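Local atomic coordinates of bifunctional endomannanase/endoglucanase (Caldanaerobius polysaccharolyticus, PDB entry 3W0K), a protein that probably cleaves beta-mannan and beta-glucan chains internally, as a bifunctional endomannanase/endoglucanase of glycoside hydrolase family 5. Residues W232-W244 with E275-G287. Sequence-based numbering, arbitrary orientation.
Sequences WNKDTLREYYKPW and EDVLSLYKEFEWG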
# COMPACT_ATOMS: atom_id res chain seq x y z
N TRP A 232 -7.26 -4.93 22.35
CA TRP A 232 -7.31 -3.95 21.27
C TRP A 232 -8.58 -3.10 21.24
O TRP A 232 -9.69 -3.61 21.17
CB TRP A 232 -7.10 -4.62 19.91
CG TRP A 232 -5.67 -4.99 19.66
CD1 TRP A 232 -5.03 -6.12 20.07
CD2 TRP A 232 -4.70 -4.21 18.94
NE1 TRP A 232 -3.72 -6.10 19.66
CE2 TRP A 232 -3.49 -4.94 18.97
CE3 TRP A 232 -4.73 -2.97 18.29
CZ2 TRP A 232 -2.32 -4.47 18.36
CZ3 TRP A 232 -3.57 -2.50 17.69
CH2 TRP A 232 -2.38 -3.25 17.73
N ASN A 233 -8.37 -1.79 21.28
CA ASN A 233 -9.43 -0.79 21.22
C ASN A 233 -8.83 0.48 20.64
O ASN A 233 -7.67 0.47 20.21
CB ASN A 233 -10.04 -0.55 22.61
CG ASN A 233 -9.00 -0.28 23.68
OD1 ASN A 233 -8.07 0.50 23.48
ND2 ASN A 233 -9.16 -0.91 24.84
N LYS A 234 -9.58 1.58 20.64
CA LYS A 234 -9.06 2.83 20.08
C LYS A 234 -7.80 3.32 20.78
O LYS A 234 -6.89 3.85 20.13
CB LYS A 234 -10.14 3.91 20.08
CG LYS A 234 -9.80 5.11 19.20
CD LYS A 234 -10.95 6.08 19.11
CE LYS A 234 -10.60 7.27 18.24
NZ LYS A 234 -11.74 8.22 18.10
N ASP A 235 -7.72 3.13 22.10
CA ASP A 235 -6.55 3.55 22.86
C ASP A 235 -5.32 2.75 22.44
O ASP A 235 -4.21 3.28 22.36
CB ASP A 235 -6.78 3.38 24.37
CG ASP A 235 -7.66 4.47 24.96
OD1 ASP A 235 -7.82 5.54 24.33
OD2 ASP A 235 -8.18 4.27 26.07
N THR A 236 -5.53 1.46 22.16
CA THR A 236 -4.45 0.58 21.73
C THR A 236 -3.97 1.01 20.35
O THR A 236 -2.78 0.95 20.05
CB THR A 236 -4.90 -0.89 21.68
OG1 THR A 236 -5.57 -1.22 22.90
CG2 THR A 236 -3.70 -1.81 21.52
N LEU A 237 -4.91 1.44 19.50
CA LEU A 237 -4.56 1.90 18.16
C LEU A 237 -3.72 3.17 18.26
O LEU A 237 -2.80 3.38 17.46
CB LEU A 237 -5.81 2.14 17.32
CG LEU A 237 -6.49 0.88 16.78
CD1 LEU A 237 -7.88 1.20 16.28
CD2 LEU A 237 -5.63 0.28 15.66
N ARG A 238 -4.01 4.02 19.24
CA ARG A 238 -3.25 5.25 19.44
C ARG A 238 -1.82 4.88 19.84
O ARG A 238 -0.86 5.51 19.38
CB ARG A 238 -3.88 6.13 20.52
CG ARG A 238 -5.21 6.75 20.12
CD ARG A 238 -5.73 7.65 21.24
NE ARG A 238 -7.01 8.28 20.90
CZ ARG A 238 -7.13 9.39 20.18
NH1 ARG A 238 -6.06 10.02 19.71
NH2 ARG A 238 -8.34 9.88 19.93
N GLU A 239 -1.68 3.87 20.69
CA GLU A 239 -0.36 3.41 21.12
C GLU A 239 0.41 2.89 19.91
O GLU A 239 1.59 3.19 19.74
CB GLU A 239 -0.49 2.30 22.16
CG GLU A 239 -1.02 2.75 23.51
CD GLU A 239 -1.09 1.62 24.53
OE1 GLU A 239 -0.10 0.86 24.63
OE2 GLU A 239 -2.12 1.50 25.22
N TYR A 240 -0.29 2.14 19.07
CA TYR A 240 0.29 1.56 17.86
C TYR A 240 0.77 2.64 16.89
O TYR A 240 1.80 2.49 16.24
CB TYR A 240 -0.75 0.66 17.18
CG TYR A 240 -0.40 0.22 15.78
CD1 TYR A 240 0.62 -0.70 15.55
CD2 TYR A 240 -1.09 0.74 14.69
CE1 TYR A 240 0.95 -1.09 14.25
CE2 TYR A 240 -0.76 0.36 13.39
CZ TYR A 240 0.25 -0.55 13.18
OH TYR A 240 0.56 -0.91 11.89
N TYR A 241 0.01 3.73 16.80
CA TYR A 241 0.36 4.82 15.90
C TYR A 241 1.25 5.90 16.50
O TYR A 241 1.75 6.77 15.78
CB TYR A 241 -0.90 5.46 15.31
CG TYR A 241 -1.57 4.61 14.25
CD1 TYR A 241 -0.87 4.18 13.13
CD2 TYR A 241 -2.91 4.25 14.37
CE1 TYR A 241 -1.48 3.40 12.15
CE2 TYR A 241 -3.54 3.47 13.40
CZ TYR A 241 -2.81 3.05 12.29
OH TYR A 241 -3.41 2.24 11.35
N LYS A 242 1.50 5.84 17.81
CA LYS A 242 2.32 6.84 18.48
C LYS A 242 3.68 7.11 17.81
O LYS A 242 4.04 8.27 17.61
CB LYS A 242 2.50 6.53 19.97
CG LYS A 242 3.19 7.65 20.74
CD LYS A 242 3.30 7.35 22.22
CE LYS A 242 3.85 8.54 22.98
NZ LYS A 242 5.19 8.98 22.48
N PRO A 243 4.44 6.05 17.47
CA PRO A 243 5.75 6.28 16.83
C PRO A 243 5.61 7.03 15.50
O PRO A 243 6.49 7.79 15.10
CB PRO A 243 6.28 4.87 16.63
CG PRO A 243 5.68 4.12 17.78
CD PRO A 243 4.26 4.62 17.76
N TRP A 244 4.49 6.79 14.81
CA TRP A 244 4.22 7.45 13.54
C TRP A 244 3.82 8.90 13.77
O TRP A 244 4.20 9.79 13.01
CB TRP A 244 3.13 6.69 12.77
CG TRP A 244 3.59 5.34 12.30
CD1 TRP A 244 3.58 4.18 13.02
CD2 TRP A 244 4.13 5.03 11.02
NE1 TRP A 244 4.10 3.15 12.25
CE2 TRP A 244 4.44 3.65 11.02
CE3 TRP A 244 4.39 5.77 9.86
CZ2 TRP A 244 4.99 3.00 9.91
CZ3 TRP A 244 4.94 5.13 8.76
CH2 TRP A 244 5.23 3.75 8.79
N GLU A 275 -14.69 2.50 12.21
CA GLU A 275 -15.01 3.75 12.86
C GLU A 275 -13.86 4.27 13.71
O GLU A 275 -13.59 5.47 13.74
CB GLU A 275 -16.29 3.60 13.69
CG GLU A 275 -17.53 3.43 12.83
CD GLU A 275 -18.77 3.06 13.62
OE1 GLU A 275 -18.65 2.37 14.65
OE2 GLU A 275 -19.87 3.45 13.19
N ASP A 276 -13.14 3.36 14.37
CA ASP A 276 -12.00 3.74 15.19
C ASP A 276 -10.79 4.19 14.37
O ASP A 276 -10.26 5.27 14.61
CB ASP A 276 -11.59 2.59 16.12
CG ASP A 276 -12.40 2.55 17.40
OD1 ASP A 276 -13.24 3.45 17.63
OD2 ASP A 276 -12.18 1.62 18.19
N VAL A 277 -10.36 3.37 13.41
CA VAL A 277 -9.20 3.74 12.61
C VAL A 277 -9.43 4.99 11.77
O VAL A 277 -8.59 5.87 11.73
CB VAL A 277 -8.66 2.59 11.72
CG1 VAL A 277 -8.15 1.45 12.59
CG2 VAL A 277 -9.72 2.10 10.75
N LEU A 278 -10.60 5.08 11.13
CA LEU A 278 -10.91 6.24 10.30
C LEU A 278 -11.03 7.53 11.12
O LEU A 278 -10.55 8.58 10.69
CB LEU A 278 -12.16 5.99 9.46
CG LEU A 278 -11.97 5.01 8.30
CD1 LEU A 278 -13.30 4.63 7.70
CD2 LEU A 278 -11.05 5.62 7.25
N SER A 279 -11.63 7.44 12.31
CA SER A 279 -11.75 8.63 13.17
C SER A 279 -10.36 9.08 13.60
O SER A 279 -10.11 10.28 13.75
CB SER A 279 -12.66 8.37 14.38
OG SER A 279 -12.12 7.38 15.24
N LEU A 280 -9.45 8.12 13.79
CA LEU A 280 -8.08 8.45 14.15
C LEU A 280 -7.38 9.13 12.98
O LEU A 280 -6.66 10.11 13.16
CB LEU A 280 -7.30 7.19 14.55
CG LEU A 280 -7.53 6.69 15.97
CD1 LEU A 280 -6.73 5.42 16.20
CD2 LEU A 280 -7.11 7.77 16.97
N TYR A 281 -7.61 8.62 11.77
CA TYR A 281 -6.99 9.22 10.58
C TYR A 281 -7.47 10.65 10.39
O TYR A 281 -6.69 11.52 10.01
CB TYR A 281 -7.28 8.38 9.33
CG TYR A 281 -6.73 6.97 9.36
CD1 TYR A 281 -5.72 6.61 10.26
CD2 TYR A 281 -7.23 6.00 8.51
CE1 TYR A 281 -5.23 5.30 10.30
CE2 TYR A 281 -6.75 4.69 8.54
CZ TYR A 281 -5.75 4.35 9.44
OH TYR A 281 -5.30 3.05 9.47
N LYS A 282 -8.75 10.90 10.68
CA LYS A 282 -9.31 12.24 10.55
C LYS A 282 -8.67 13.17 11.57
O LYS A 282 -8.27 14.30 11.24
CB LYS A 282 -10.83 12.22 10.75
CG LYS A 282 -11.49 13.55 10.47
CD LYS A 282 -12.99 13.48 10.65
CE LYS A 282 -13.65 14.79 10.23
NZ LYS A 282 -15.13 14.74 10.39
N GLU A 283 -8.54 12.69 12.80
CA GLU A 283 -7.93 13.47 13.88
C GLU A 283 -6.47 13.79 13.58
O GLU A 283 -6.01 14.91 13.80
CB GLU A 283 -8.02 12.69 15.20
CG GLU A 283 -7.39 13.41 16.39
CD GLU A 283 -7.42 12.59 17.66
OE1 GLU A 283 -8.39 11.84 17.88
OE2 GLU A 283 -6.45 12.69 18.45
N PHE A 284 -5.75 12.80 13.05
CA PHE A 284 -4.34 12.94 12.71
C PHE A 284 -4.15 13.70 11.40
O PHE A 284 -3.03 14.13 11.08
CB PHE A 284 -3.68 11.56 12.56
CG PHE A 284 -3.69 10.72 13.81
CD1 PHE A 284 -3.96 11.27 15.06
CD2 PHE A 284 -3.40 9.36 13.73
CE1 PHE A 284 -3.94 10.48 16.20
CE2 PHE A 284 -3.38 8.56 14.87
CZ PHE A 284 -3.65 9.13 16.11
N GLU A 285 -5.23 13.83 10.63
CA GLU A 285 -5.22 14.49 9.33
C GLU A 285 -4.38 13.68 8.35
O GLU A 285 -3.55 14.22 7.60
CB GLU A 285 -4.73 15.94 9.43
CG GLU A 285 -5.69 16.85 10.20
CD GLU A 285 -5.30 18.32 10.14
OE1 GLU A 285 -4.45 18.69 9.30
OE2 GLU A 285 -5.86 19.11 10.94
N TRP A 286 -4.58 12.37 8.37
CA TRP A 286 -3.87 11.45 7.50
C TRP A 286 -4.73 10.99 6.34
O TRP A 286 -5.92 10.72 6.50
CB TRP A 286 -3.47 10.18 8.26
CG TRP A 286 -2.38 10.32 9.27
CD1 TRP A 286 -1.65 11.43 9.56
CD2 TRP A 286 -1.90 9.28 10.13
NE1 TRP A 286 -0.73 11.15 10.55
CE2 TRP A 286 -0.87 9.84 10.92
CE3 TRP A 286 -2.24 7.93 10.31
CZ2 TRP A 286 -0.17 9.09 11.87
CZ3 TRP A 286 -1.54 7.19 11.26
CH2 TRP A 286 -0.52 7.77 12.03
N GLY A 287 -4.10 10.87 5.17
CA GLY A 287 -4.79 10.37 4.00
C GLY A 287 -4.74 8.86 4.13
O GLY A 287 -3.92 8.31 4.87
O HOH W 1 -12.40 1.19 20.89
O HOH W 2 -10.51 10.40 16.79
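Helix segments 234-244 and 275-284, which carry Leu237 and Leu280 toward each other, run in broadly the same direction at -49°, their axes 10.0 Å apart at closest approach. Their packing illustrates how one interface can grade from a charged outer edge to an aromatic interior. Leu280 is the central knob, set in a hole formed by Lys234, Leu237, Arg238 and Tyr241; its CD1 lies 3.6 Å from Leu237 CB, while CD2 covers the centre of one guanidinium face of Arg238. With CG anti to the carbonyl carbon (chi1 -70°) and the chain straight out to NE, that guanidinium is carried across Leu280 to grip Glu283 end-on: NH2 reaches OE1 at 2.8 Å on its syn lone pair, and NH1 meets OE2 at 3.0 Å, with the two planar groups turned 39° apart. Shortening Arg238 to an alanine removes both bonds, and would probably leave Glu283 with a water-mediated link to Lys234 and Leu280 CD2 without the flat group it packs on. Alongside, Lys234 NZ donates to Ser279 OG (3.0 Å), and a water links NZ to Glu283 OE1. Deeper in, Trp286 directs its edge at one face of Tyr241 in a T-shaped pair (centroids 5.3 Å apart), Tyr240 covers the opposite face, and Tyr281 OH donates to Tyr241 OH (2.8 Å), which also bonds Arg196 O. In this TIM barrel, the two helices flank strand 254-259 in sequence, and Tyr281 and Trp286 carry the contact inward onto Ile256 of that strand, beside strand 287-290.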